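Local structure of LIP (Serratia marcescens, 4A1R) at residues D15-V20 with H134-V139; Q19-A24 with A96-L101; P28-I33 with L72-T77; W106-P111 with S140-V145. The protein is a membrane-bound lipoprotein component of the type VI secretion system, probably of the TssJ family, and presumably works as part of the membrane-anchored assembly of that machine. All blocks are in the same frame, centred on the assembly; numbering follows the deposited sequence.

Contact 1: residues D15-V20 with H134-V139; sequences DADRQV and HIVAGV
With CG of Asp-17 turned beside its own backbone N (chi1 -75°) and the carboxylate plane turned to contain the CA-CB bond (chi2 -6°), OD2 is carried across to the bend at Gly-138 and Val-139. Val-20 sends CG2 anti to its backbone N, which lays that methyl over the end of the same strand. Both groups finish a parallel strand pair in one sheet of the beta-sandwich, where strand 9-16 runs beside strand 130-138. Asp-15 N gives its hydrogen to Ile-135 O, and Asp-15 O receives one from Ala-137 N at 2.8 Å. Asp-17 N then bonds to Ala-137 O, after which segment 15-20 turns away through a type I beta turn from Asp-17 to Val-20.

Ala-137 O is busy: besides that N-H it meets CA of Ala-16 in a C-H...O contact at 3.4 Å, and Val-20 CG2 sits 3.3 Å from it. The small side chains of Ala-16 and Ala-137 share one face of the sheet, against Leu-72 of the other sheet; Asp-15 and Val-136 share the reverse face, where Asp-15 OD1 is bound by Gly-78 N. Beyond the strands, Val-139 CG2 packs 3.7 Å from Gln-19 CB. The last polar link is a weak one, Val-139 N to Asp-17 OD2 at 3.4 Å, with Gly-138 CA 3.3 Å from that same oxygen.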
loop_
_atom_site.group_PDB
_atom_site.type_symbol
_atom_site.label_atom_id
_atom_site.label_comp_id
_atom_site.label_asym_id
_atom_site.label_seq_id
_atom_site.Cartn_x
_atom_site.Cartn_y
_atom_site.Cartn_z
ATOM N N ASP A 15 1.493 11.130 -1.381
ATOM C CA ASP A 15 1.078 12.374 -2.021
ATOM C C ASP A 15 -0.139 12.041 -2.907
ATOM O O ASP A 15 -0.176 10.967 -3.519
ATOM C CB ASP A 15 2.192 12.906 -2.959
ATOM C CG ASP A 15 3.380 13.507 -2.215
ATOM O OD1 ASP A 15 3.447 13.436 -0.966
ATOM O OD2 ASP A 15 4.253 14.082 -2.901
ATOM N N ALA A 16 -1.093 12.967 -2.991
ATOM C CA ALA A 16 -2.227 12.846 -3.911
ATOM C C ALA A 16 -2.246 14.060 -4.841
ATOM O O ALA A 16 -2.110 15.196 -4.381
ATOM C CB ALA A 16 -3.545 12.747 -3.156
ATOM N N ASP A 17 -2.385 13.808 -6.137
ATOM C CA ASP A 17 -2.572 14.888 -7.127
ATOM C C ASP A 17 -3.739 15.773 -6.744
ATOM O O ASP A 17 -4.779 15.300 -6.274
ATOM C CB ASP A 17 -2.809 14.297 -8.518
ATOM C CG ASP A 17 -1.538 13.746 -9.153
ATOM O OD1 ASP A 17 -0.432 13.916 -8.576
ATOM O OD2 ASP A 17 -1.640 13.145 -10.248
ATOM N N ARG A 18 -3.589 17.069 -6.964
ATOM C CA ARG A 18 -4.715 17.996 -6.862
ATOM C C ARG A 18 -5.995 17.552 -7.586
ATOM O O ARG A 18 -7.098 17.875 -7.153
ATOM C CB ARG A 18 -4.297 19.387 -7.347
ATOM C CG ARG A 18 -3.584 20.202 -6.280
ATOM C CD ARG A 18 -3.462 21.672 -6.667
ATOM N NE ARG A 18 -4.625 22.468 -6.260
ATOM C CZ ARG A 18 -5.566 22.924 -7.086
ATOM N NH1 ARG A 18 -5.501 22.670 -8.392
ATOM N NH2 ARG A 18 -6.577 23.640 -6.605
ATOM N N GLN A 19 -5.843 16.815 -8.675
ATOM C CA GLN A 19 -6.987 16.395 -9.484
ATOM C C GLN A 19 -7.403 14.954 -9.260
ATOM O O GLN A 19 -8.173 14.409 -10.054
ATOM C CB GLN A 19 -6.706 16.578 -10.979
ATOM C CG GLN A 19 -6.475 18.017 -11.439
ATOM C CD GLN A 19 -7.489 19.003 -10.887
ATOM O OE1 GLN A 19 -8.703 18.772 -10.925
ATOM N NE2 GLN A 19 -6.990 20.122 -10.377
ATOM N N VAL A 20 -6.872 14.320 -8.216
ATOM C CA VAL A 20 -7.117 12.898 -8.025
ATOM C C VAL A 20 -8.621 12.716 -7.781
ATOM O O VAL A 20 -9.282 13.536 -7.106
ATOM C CB VAL A 20 -6.277 12.306 -6.845
ATOM C CG1 VAL A 20 -6.913 12.648 -5.509
ATOM C CG2 VAL A 20 -6.071 10.795 -7.004
ATOM N N HIS A 134 7.642 5.706 -1.085
ATOM C CA HIS A 134 6.845 6.872 -1.408
ATOM C C HIS A 134 5.909 6.514 -2.539
ATOM O O HIS A 134 6.345 5.970 -3.568
ATOM C CB HIS A 134 7.763 8.037 -1.817
ATOM C CG HIS A 134 8.610 8.597 -0.678
ATOM N ND1 HIS A 134 8.647 9.907 -0.382
ATOM C CD2 HIS A 134 9.455 7.967 0.235
ATOM C CE1 HIS A 134 9.469 10.111 0.664
ATOM N NE2 HIS A 134 9.959 8.921 1.041
ATOM N N ILE A 135 4.626 6.808 -2.342
ATOM C CA ILE A 135 3.551 6.456 -3.286
ATOM C C ILE A 135 2.797 7.723 -3.665
ATOM O O ILE A 135 2.539 8.605 -2.820
ATOM C CB ILE A 135 2.542 5.430 -2.688
ATOM C CG1 ILE A 135 3.249 4.185 -2.146
ATOM C CG2 ILE A 135 1.448 5.031 -3.691
ATOM C CD1 ILE A 135 4.047 3.403 -3.176
ATOM N N VAL A 136 2.439 7.835 -4.937
ATOM C CA VAL A 136 1.540 8.910 -5.340
ATOM C C VAL A 136 0.183 8.318 -5.760
ATOM O O VAL A 136 0.127 7.367 -6.560
ATOM C CB VAL A 136 2.111 9.747 -6.497
ATOM C CG1 VAL A 136 1.133 10.866 -6.862
ATOM C CG2 VAL A 136 3.471 10.329 -6.111
ATOM N N ALA A 137 -0.897 8.854 -5.191
ATOM C CA ALA A 137 -2.260 8.603 -5.720
ATOM C C ALA A 137 -2.514 9.634 -6.829
ATOM O O ALA A 137 -2.835 10.796 -6.579
ATOM C CB ALA A 137 -3.302 8.714 -4.614
ATOM N N GLY A 138 -2.315 9.201 -8.068
ATOM C CA GLY A 138 -2.419 10.105 -9.188
ATOM C C GLY A 138 -3.763 9.930 -9.865
ATOM O O GLY A 138 -4.525 8.993 -9.564
ATOM N N VAL A 139 -4.046 10.831 -10.793
ATOM C CA VAL A 139 -5.265 10.784 -11.587
ATOM C C VAL A 139 -5.473 9.405 -12.220
ATOM O O VAL A 139 -6.585 8.912 -12.265
ATOM C CB VAL A 139 -5.258 11.926 -12.645
ATOM C CG1 VAL A 139 -6.291 11.698 -13.732
ATOM C CG2 VAL A 139 -5.505 13.272 -11.977
#

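Contact 2: residues Q19-A24 with A96-L101; sequences QVNAAA and AEYQNL
Tyr-98 makes the first touch, its CE1 3.7 Å from CG2 of Val-20, with the valine side chain running at about a right angle to that of the tyrosine. Two loops meet here at one end of the beta-sandwich, one following strand 9-16 and the other following strand 91-96. CA of Tyr-98 also lies 3.5 Å from Asn-21 OD1, the acceptor of the main polar link.

That link belongs to the next residue. Gln-99 N donates to Asn-21 OD1 at 2.8 Å, almost straight at 173° and in the plane of the asparagine carbonyl. Asn-21 can present the oxygen because its CG stands anti to the backbone N (chi1 -167°), reaching across the gap between the loops. The side chain of Gln-99 crosses that of Asn-21 at about a right angle, its CG 3.6 Å from Asn-21 OD1, and the two amide planes are turned 83° against each other.

At Asn-100 a water takes over: it accepts from Asn-100 N and donates to Asn-21 OD1 at 2.8 Å, so one asparagine oxygen ties two successive backbone N-H groups, the second indirectly. Asn-100 OD1 comes 3.2 Å from Ala-23 CB.

Asn-21 ND2 bonds to Ala-29 O, just ahead of strand 31-38. Tyr-98 packs on Ile-31 of that strand, its OH bonded to Gly-138 O at the end of strand 130-138, while Glu-97 and Leu-101 rest on Phe-49 of helix 49-60.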
loop_
_atom_site.group_PDB
_atom_site.type_symbol
_atom_site.label_atom_id
_atom_site.label_comp_id
_atom_site.label_asym_id
_atom_site.label_seq_id
_atom_site.Cartn_x
_atom_site.Cartn_y
_atom_site.Cartn_z
ATOM N N GLN A 19 -5.843 16.815 -8.675
ATOM C CA GLN A 19 -6.987 16.395 -9.484
ATOM C C GLN A 19 -7.403 14.954 -9.260
ATOM O O GLN A 19 -8.173 14.409 -10.054
ATOM C CB GLN A 19 -6.706 16.578 -10.979
ATOM C CG GLN A 19 -6.475 18.017 -11.439
ATOM C CD GLN A 19 -7.489 19.003 -10.887
ATOM O OE1 GLN A 19 -8.703 18.772 -10.925
ATOM N NE2 GLN A 19 -6.990 20.122 -10.377
ATOM N N VAL A 20 -6.872 14.320 -8.216
ATOM C CA VAL A 20 -7.117 12.898 -8.025
ATOM C C VAL A 20 -8.621 12.716 -7.781
ATOM O O VAL A 20 -9.282 13.536 -7.106
ATOM C CB VAL A 20 -6.277 12.306 -6.845
ATOM C CG1 VAL A 20 -6.913 12.648 -5.509
ATOM C CG2 VAL A 20 -6.071 10.795 -7.004
ATOM N N ASN A 21 -9.155 11.668 -8.390
ATOM C CA ASN A 21 -10.433 11.129 -7.987
ATOM C C ASN A 21 -11.576 12.098 -8.178
ATOM O O ASN A 21 -12.400 12.291 -7.278
ATOM C CB ASN A 21 -10.365 10.719 -6.519
ATOM C CG ASN A 21 -11.539 9.861 -6.106
ATOM O OD1 ASN A 21 -11.988 9.004 -6.871
ATOM N ND2 ASN A 21 -11.992 10.045 -4.869
ATOM N N ALA A 22 -11.601 12.710 -9.354
ATOM C CA ALA A 22 -12.672 13.591 -9.753
ATOM C C ALA A 22 -13.361 12.893 -10.911
ATOM O O ALA A 22 -12.764 12.666 -11.975
ATOM C CB ALA A 22 -12.123 14.939 -10.183
ATOM N N ALA A 23 -14.606 12.506 -10.671
ATOM C CA ALA A 23 -15.479 11.988 -11.708
ATOM C C ALA A 23 -15.684 13.046 -12.820
ATOM O O ALA A 23 -15.372 14.234 -12.635
ATOM C CB ALA A 23 -16.814 11.595 -11.084
ATOM N N ALA A 24 -16.184 12.616 -13.974
ATOM C CA ALA A 24 -16.677 13.566 -14.974
ATOM C C ALA A 24 -17.613 14.617 -14.328
ATOM O O ALA A 24 -18.545 14.280 -13.583
ATOM C CB ALA A 24 -17.369 12.828 -16.113
ATOM N N ALA A 96 -6.479 1.848 -3.598
ATOM C CA ALA A 96 -6.984 3.239 -3.578
ATOM C C ALA A 96 -8.411 3.134 -4.124
ATOM O O ALA A 96 -8.587 2.685 -5.249
ATOM C CB ALA A 96 -6.178 4.113 -4.515
ATOM N N GLU A 97 -9.408 3.520 -3.340
ATOM C CA GLU A 97 -10.823 3.294 -3.755
ATOM C C GLU A 97 -11.325 4.484 -4.608
ATOM O O GLU A 97 -12.140 5.315 -4.162
ATOM C CB GLU A 97 -11.710 3.045 -2.527
ATOM C CG GLU A 97 -11.224 1.861 -1.665
ATOM C CD GLU A 97 -12.234 1.352 -0.624
ATOM O OE1 GLU A 97 -13.285 1.984 -0.443
ATOM O OE2 GLU A 97 -11.949 0.302 0.011
ATOM N N TYR A 98 -10.778 4.606 -5.818
ATOM C CA TYR A 98 -11.237 5.624 -6.767
ATOM C C TYR A 98 -12.747 5.464 -7.027
ATOM O O TYR A 98 -13.230 4.338 -7.156
ATOM C CB TYR A 98 -10.528 5.457 -8.119
ATOM C CG TYR A 98 -9.059 5.862 -8.100
ATOM C CD1 TYR A 98 -8.677 7.185 -8.340
ATOM C CD2 TYR A 98 -8.071 4.922 -7.829
ATOM C CE1 TYR A 98 -7.345 7.551 -8.341
ATOM C CE2 TYR A 98 -6.735 5.286 -7.806
ATOM C CZ TYR A 98 -6.377 6.605 -8.051
ATOM O OH TYR A 98 -5.038 6.974 -8.031
ATOM N N GLN A 99 -13.446 6.577 -7.193
ATOM C CA GLN A 99 -14.902 6.514 -7.574
ATOM C C GLN A 99 -15.161 5.998 -8.992
ATOM O O GLN A 99 -16.251 5.477 -9.296
ATOM C CB GLN A 99 -15.562 7.882 -7.461
ATOM C CG GLN A 99 -15.460 8.604 -6.132
ATOM C CD GLN A 99 -16.192 9.931 -6.205
ATOM O OE1 GLN A 99 -16.753 10.277 -7.250
ATOM N NE2 GLN A 99 -16.228 10.656 -5.104
ATOM N N ASN A 100 -14.171 6.146 -9.863
ATOM C CA ASN A 100 -14.275 5.663 -11.232
ATOM C C ASN A 100 -13.142 4.717 -11.480
ATOM O O ASN A 100 -12.077 5.126 -11.915
ATOM C CB ASN A 100 -14.182 6.828 -12.220
ATOM C CG ASN A 100 -15.494 7.547 -12.387
ATOM O OD1 ASN A 100 -15.680 8.660 -11.887
ATOM N ND2 ASN A 100 -16.427 6.899 -13.062
ATOM N N LEU A 101 -13.388 3.445 -11.208
ATOM C CA LEU A 101 -12.351 2.434 -11.176
ATOM C C LEU A 101 -11.727 2.115 -12.540
ATOM O O LEU A 101 -10.548 1.733 -12.628
ATOM C CB LEU A 101 -12.963 1.145 -10.647
ATOM C CG LEU A 101 -13.009 0.851 -9.166
ATOM C CD1 LEU A 101 -13.498 -0.574 -9.097
ATOM C CD2 LEU A 101 -11.650 0.997 -8.479
HETATM O O HOH W 1 -11.990 8.447 -9.631
#

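Contact 3: residues P28-I33 with L72-T77; sequences PAPIKI and LTPGQT
Leu-72 O is held from two directions by segment 28-33: Ile-31 N donates to it at 2.8 Å, in the carbonyl plane, and CA of Pro-30 approaches in a C-H...O contact at 3.1 Å. Leu-72 N returns a bond to Ile-31 O at 2.9 Å. Ile-31 and Leu-72 thus form an antiparallel hydrogen-bonded pair where strand 31-38 begins and strand 64-72 finishes, within the antiparallel sheet of the sandwich.

Their side chains lie side by side and point the same way, with Ile-31 CG2 4.0 Å from Leu-72 CB. Because Leu-72 carries CG anti to its N (chi1 -167°), its CD2 methyl can reach Ile-33 CG1 at 3.9 Å; Phe-14 and Ala-16 of the opposing sheet pack against the same leucine.

Past this pair prolines take over. Pro-74 CG sits 3.6 Å from Pro-28 CB, and its CD faces Pro-30 N, as the chain swings through a type II turn from Thr-73 to Gln-76. Inside that turn Thr-73 N bonds to Gln-76 OE1, coming from above the amide plane. Pro-74 has no N-H to give to Ala-29 O, which is bonded instead by Asn-21 ND2, so strand pairing stops there and mainly apolar proline packing follows.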
loop_
_atom_site.group_PDB
_atom_site.type_symbol
_atom_site.label_atom_id
_atom_site.label_comp_id
_atom_site.label_asym_id
_atom_site.label_seq_id
_atom_site.Cartn_x
_atom_site.Cartn_y
_atom_site.Cartn_z
ATOM N N PRO A 28 -12.425 17.247 -7.262
ATOM C CA PRO A 28 -11.639 16.141 -6.690
ATOM C C PRO A 28 -12.066 15.816 -5.265
ATOM O O PRO A 28 -12.407 16.714 -4.495
ATOM C CB PRO A 28 -10.202 16.681 -6.767
ATOM C CG PRO A 28 -10.234 17.541 -8.008
ATOM C CD PRO A 28 -11.535 18.293 -7.822
ATOM N N ALA A 29 -12.092 14.521 -4.934
ATOM C CA ALA A 29 -12.640 14.065 -3.653
ATOM C C ALA A 29 -11.613 13.227 -2.921
ATOM O O ALA A 29 -10.804 12.538 -3.572
ATOM C CB ALA A 29 -13.899 13.253 -3.893
ATOM N N PRO A 30 -11.631 13.289 -1.582
ATOM C CA PRO A 30 -10.715 12.477 -0.797
ATOM C C PRO A 30 -10.836 11.036 -1.233
ATOM O O PRO A 30 -11.905 10.607 -1.668
ATOM C CB PRO A 30 -11.219 12.664 0.643
ATOM C CG PRO A 30 -11.884 14.014 0.636
ATOM C CD PRO A 30 -12.449 14.193 -0.734
ATOM N N ILE A 31 -9.746 10.284 -1.123
ATOM C CA ILE A 31 -9.780 8.908 -1.557
ATOM C C ILE A 31 -9.323 7.994 -0.415
ATOM O O ILE A 31 -8.408 8.332 0.341
ATOM C CB ILE A 31 -8.936 8.747 -2.860
ATOM C CG1 ILE A 31 -9.010 7.324 -3.394
ATOM C CG2 ILE A 31 -7.496 9.230 -2.614
ATOM C CD1 ILE A 31 -8.515 7.146 -4.832
ATOM N N LYS A 32 -10.002 6.848 -0.289
ATOM C CA LYS A 32 -9.701 5.866 0.754
ATOM C C LYS A 32 -8.525 5.021 0.295
ATOM O O LYS A 32 -8.574 4.438 -0.808
ATOM C CB LYS A 32 -10.906 4.952 1.073
ATOM C CG LYS A 32 -10.590 3.902 2.167
ATOM C CD LYS A 32 -11.781 2.980 2.481
ATOM C CE LYS A 32 -12.662 3.585 3.578
ATOM N NZ LYS A 32 -13.331 2.450 4.291
ATOM N N ILE A 33 -7.505 4.939 1.158
ATOM C CA ILE A 33 -6.325 4.127 0.898
ATOM C C ILE A 33 -6.293 3.002 1.891
ATOM O O ILE A 33 -6.422 3.246 3.099
ATOM C CB ILE A 33 -5.026 4.945 1.032
ATOM C CG1 ILE A 33 -5.057 6.227 0.170
ATOM C CG2 ILE A 33 -3.801 4.073 0.726
ATOM C CD1 ILE A 33 -4.976 5.987 -1.330
ATOM N N LEU A 72 -7.010 10.250 1.951
ATOM C CA LEU A 72 -6.016 11.154 1.428
ATOM C C LEU A 72 -6.825 12.249 0.711
ATOM O O LEU A 72 -7.691 11.934 -0.110
ATOM C CB LEU A 72 -5.147 10.333 0.472
ATOM C CG LEU A 72 -3.813 10.760 -0.097
ATOM C CD1 LEU A 72 -2.864 11.204 1.006
ATOM C CD2 LEU A 72 -3.280 9.565 -0.877
ATOM N N THR A 73 -6.579 13.505 1.063
ATOM C CA THR A 73 -7.192 14.696 0.417
ATOM C C THR A 73 -6.480 15.059 -0.903
ATOM O O THR A 73 -5.253 15.048 -0.959
ATOM C CB THR A 73 -7.088 15.901 1.360
ATOM O OG1 THR A 73 -7.580 15.512 2.644
ATOM C CG2 THR A 73 -7.887 17.131 0.838
ATOM N N PRO A 74 -7.237 15.396 -1.963
ATOM C CA PRO A 74 -6.585 15.853 -3.189
ATOM C C PRO A 74 -5.585 16.967 -2.876
ATOM O O PRO A 74 -5.882 17.862 -2.104
ATOM C CB PRO A 74 -7.750 16.418 -4.005
ATOM C CG PRO A 74 -8.910 15.572 -3.575
ATOM C CD PRO A 74 -8.701 15.362 -2.108
ATOM N N GLY A 75 -4.397 16.874 -3.435
ATOM C CA GLY A 75 -3.376 17.902 -3.201
ATOM C C GLY A 75 -2.504 17.672 -1.985
ATOM O O GLY A 75 -1.452 18.297 -1.862
ATOM N N GLN A 76 -2.902 16.760 -1.097
ATOM C CA GLN A 76 -2.143 16.516 0.141
ATOM C C GLN A 76 -0.779 15.876 -0.153
ATOM O O GLN A 76 -0.670 15.005 -0.995
ATOM C CB GLN A 76 -2.967 15.640 1.081
ATOM C CG GLN A 76 -2.539 15.631 2.537
ATOM C CD GLN A 76 -3.591 15.015 3.451
ATOM O OE1 GLN A 76 -4.272 14.037 3.093
ATOM N NE2 GLN A 76 -3.740 15.593 4.635
ATOM N N THR A 77 0.268 16.324 0.542
ATOM C CA THR A 77 1.602 15.746 0.386
ATOM C C THR A 77 2.156 15.236 1.720
ATOM O O THR A 77 1.920 15.844 2.765
ATOM C CB THR A 77 2.646 16.751 -0.156
ATOM O OG1 THR A 77 2.474 18.011 0.498
ATOM C CG2 THR A 77 2.490 16.937 -1.657
#

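Contact 4: residues W106-P111 with S140-V145; sequences WRISLP and SGLRPV
Ile-108 and Leu-142 face one another with their side chains crossing obliquely, Ile-108 CG2 4.1 Å from Leu-142 CB and 3.9 Å from Leu-142 O. The isoleucine puts CG1 in the crowded position between its backbone N and carbonyl carbon (chi1 66°), which leaves CG2 over Leu-142 and carries CD1 on to Pro-144. There the isoleucine and the proline pass antiparallel to each other, CD1 of Ile-108 coming 4.2 Å from CD of Pro-144. Leu-142 reaches back the other way, its CD1 methyl 3.8 Å from Trp-106 O.

Apolar side chains carry the contact, with methyls also resting on the carbonyls of Leu-142 and Trp-106. The axes of strands 107-111 and 141-144, outermost in different sheets, run 7.2 Å apart at 21°, too distant for pairing; where they begin, Thr-105 makes backbone bonds to Ser-140 and Leu-142. The Arg-107 guanidinium lies with one face over CH2 of Trp-106, and its NH1 bonds to the carbonyls of Phe-44 and Ala-47.

Strand 107-111 is paired with strand 91-96, and strand 141-144 with strand 130-138. Ile-135 of strand 130-138 packs on both Ile-108 and Leu-142, while Met-45 of helix 42-46 covers Arg-107 and Ser-109.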
loop_
_atom_site.group_PDB
_atom_site.type_symbol
_atom_site.label_atom_id
_atom_site.label_comp_id
_atom_site.label_asym_id
_atom_site.label_seq_id
_atom_site.Cartn_x
_atom_site.Cartn_y
_atom_site.Cartn_z
ATOM N N TRP A 106 -5.708 0.928 -9.314
ATOM C CA TRP A 106 -6.297 1.067 -7.973
ATOM C C TRP A 106 -5.674 0.139 -6.968
ATOM O O TRP A 106 -5.993 0.204 -5.770
ATOM C CB TRP A 106 -7.822 0.850 -8.019
ATOM C CG TRP A 106 -8.303 -0.432 -8.661
ATOM C CD1 TRP A 106 -8.779 -0.577 -9.970
ATOM C CD2 TRP A 106 -8.447 -1.773 -8.056
ATOM N NE1 TRP A 106 -9.179 -1.855 -10.202
ATOM C CE2 TRP A 106 -8.998 -2.631 -9.106
ATOM C CE3 TRP A 106 -8.201 -2.325 -6.785
ATOM C CZ2 TRP A 106 -9.269 -3.979 -8.889
ATOM C CZ3 TRP A 106 -8.464 -3.691 -6.589
ATOM C CH2 TRP A 106 -8.975 -4.500 -7.615
ATOM N N ARG A 107 -4.828 -0.774 -7.436
ATOM C CA ARG A 107 -4.069 -1.685 -6.523
ATOM C C ARG A 107 -2.600 -1.806 -6.943
ATOM O O ARG A 107 -2.286 -1.910 -8.160
ATOM C CB ARG A 107 -4.748 -3.052 -6.507
ATOM C CG ARG A 107 -3.882 -4.290 -6.489
ATOM C CD ARG A 107 -4.721 -5.557 -6.714
ATOM N NE ARG A 107 -5.283 -5.653 -8.069
ATOM C CZ ARG A 107 -6.256 -6.487 -8.431
ATOM N NH1 ARG A 107 -6.784 -7.350 -7.554
ATOM N NH2 ARG A 107 -6.705 -6.463 -9.685
ATOM N N ILE A 108 -1.699 -1.777 -5.955
ATOM C CA ILE A 108 -0.291 -2.123 -6.202
ATOM C C ILE A 108 0.210 -3.056 -5.095
ATOM O O ILE A 108 -0.290 -3.033 -3.961
ATOM C CB ILE A 108 0.652 -0.893 -6.341
ATOM C CG1 ILE A 108 0.777 -0.108 -5.012
ATOM C CG2 ILE A 108 0.329 -0.021 -7.563
ATOM C CD1 ILE A 108 1.688 1.109 -5.053
ATOM N N SER A 109 1.171 -3.898 -5.449
ATOM C CA SER A 109 1.858 -4.787 -4.509
ATOM C C SER A 109 3.329 -4.410 -4.472
ATOM O O SER A 109 3.980 -4.313 -5.518
ATOM C CB SER A 109 1.734 -6.221 -4.978
ATOM O OG SER A 109 2.280 -7.096 -4.002
ATOM N N LEU A 110 3.859 -4.187 -3.277
ATOM C CA LEU A 110 5.271 -3.881 -3.119
ATOM C C LEU A 110 5.976 -5.033 -2.396
ATOM O O LEU A 110 5.637 -5.337 -1.242
ATOM C CB LEU A 110 5.438 -2.596 -2.318
ATOM C CG LEU A 110 4.718 -1.350 -2.827
ATOM C CD1 LEU A 110 4.736 -0.321 -1.706
ATOM C CD2 LEU A 110 5.317 -0.782 -4.119
ATOM N N PRO A 111 6.959 -5.682 -3.063
ATOM C CA PRO A 111 7.703 -6.756 -2.421
ATOM C C PRO A 111 8.580 -6.216 -1.307
ATOM O O PRO A 111 9.288 -5.217 -1.492
ATOM C CB PRO A 111 8.590 -7.317 -3.559
ATOM C CG PRO A 111 8.005 -6.775 -4.823
ATOM C CD PRO A 111 7.443 -5.439 -4.434
ATOM N N SER A 140 -4.414 8.767 -12.704
ATOM C CA SER A 140 -4.576 7.479 -13.364
ATOM C C SER A 140 -4.411 6.281 -12.423
ATOM O O SER A 140 -4.593 5.154 -12.837
ATOM C CB SER A 140 -3.649 7.362 -14.587
ATOM O OG SER A 140 -2.268 7.279 -14.216
ATOM N N GLY A 141 -4.086 6.516 -11.152
ATOM C CA GLY A 141 -3.845 5.388 -10.255
ATOM C C GLY A 141 -2.678 5.631 -9.313
ATOM O O GLY A 141 -2.118 6.725 -9.240
ATOM N N LEU A 142 -2.349 4.596 -8.566
ATOM C CA LEU A 142 -1.268 4.664 -7.606
ATOM C C LEU A 142 0.025 4.378 -8.356
ATOM O O LEU A 142 0.061 3.466 -9.215
ATOM C CB LEU A 142 -1.410 3.537 -6.582
ATOM C CG LEU A 142 -2.541 3.613 -5.553
ATOM C CD1 LEU A 142 -2.889 2.243 -5.036
ATOM C CD2 LEU A 142 -2.191 4.563 -4.410
ATOM N N ARG A 143 1.090 5.087 -7.987
ATOM C CA ARG A 143 2.401 4.693 -8.473
ATOM C C ARG A 143 3.497 4.995 -7.435
ATOM O O ARG A 143 3.459 6.027 -6.755
ATOM C CB ARG A 143 2.710 5.383 -9.782
ATOM C CG ARG A 143 2.857 6.872 -9.626
ATOM C CD ARG A 143 3.201 7.563 -10.933
ATOM N NE ARG A 143 3.701 8.900 -10.634
ATOM C CZ ARG A 143 2.945 9.983 -10.506
ATOM N NH1 ARG A 143 1.625 9.918 -10.690
ATOM N NH2 ARG A 143 3.519 11.137 -10.209
ATOM N N PRO A 144 4.455 4.083 -7.315
ATOM C CA PRO A 144 5.625 4.425 -6.496
ATOM C C PRO A 144 6.454 5.544 -7.144
ATOM O O PRO A 144 6.435 5.686 -8.367
ATOM C CB PRO A 144 6.391 3.106 -6.390
ATOM C CG PRO A 144 5.848 2.216 -7.467
ATOM C CD PRO A 144 4.449 2.674 -7.761
ATOM N N VAL A 145 7.129 6.348 -6.313
ATOM C CA VAL A 145 8.027 7.440 -6.739
ATOM C C VAL A 145 9.492 6.952 -6.736
ATOM O O VAL A 145 9.892 6.213 -5.836
ATOM C CB VAL A 145 7.927 8.652 -5.782
ATOM C CG1 VAL A 145 8.631 9.874 -6.357
ATOM C CG2 VAL A 145 6.482 8.991 -5.493
#

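In the fold
Contacts 1, 2 and 3 gather towards one end of the sandwich, their centres 7 to 11 Å apart, whereas contact 4 closes one margin nearer the chain's middle. Contacts 1 and 2 each touch all the others. Ala-16 N of contact 1 bonds to Gln-76 O of contact 3 at 2.9 Å, its Gly-138 O takes the Tyr-98 OH of contact 2 at 2.6 Å, and its Val-136 N reaches Arg-143 O of contact 4 at 2.8 Å. Contacts 2 and 3 are stitched by Glu-97 N to Lys-32 O, and contacts 2 and 4 by Ala-96 N to Trp-106 O. Contacts 3 and 4 do not touch; their centres are about 15 Å apart.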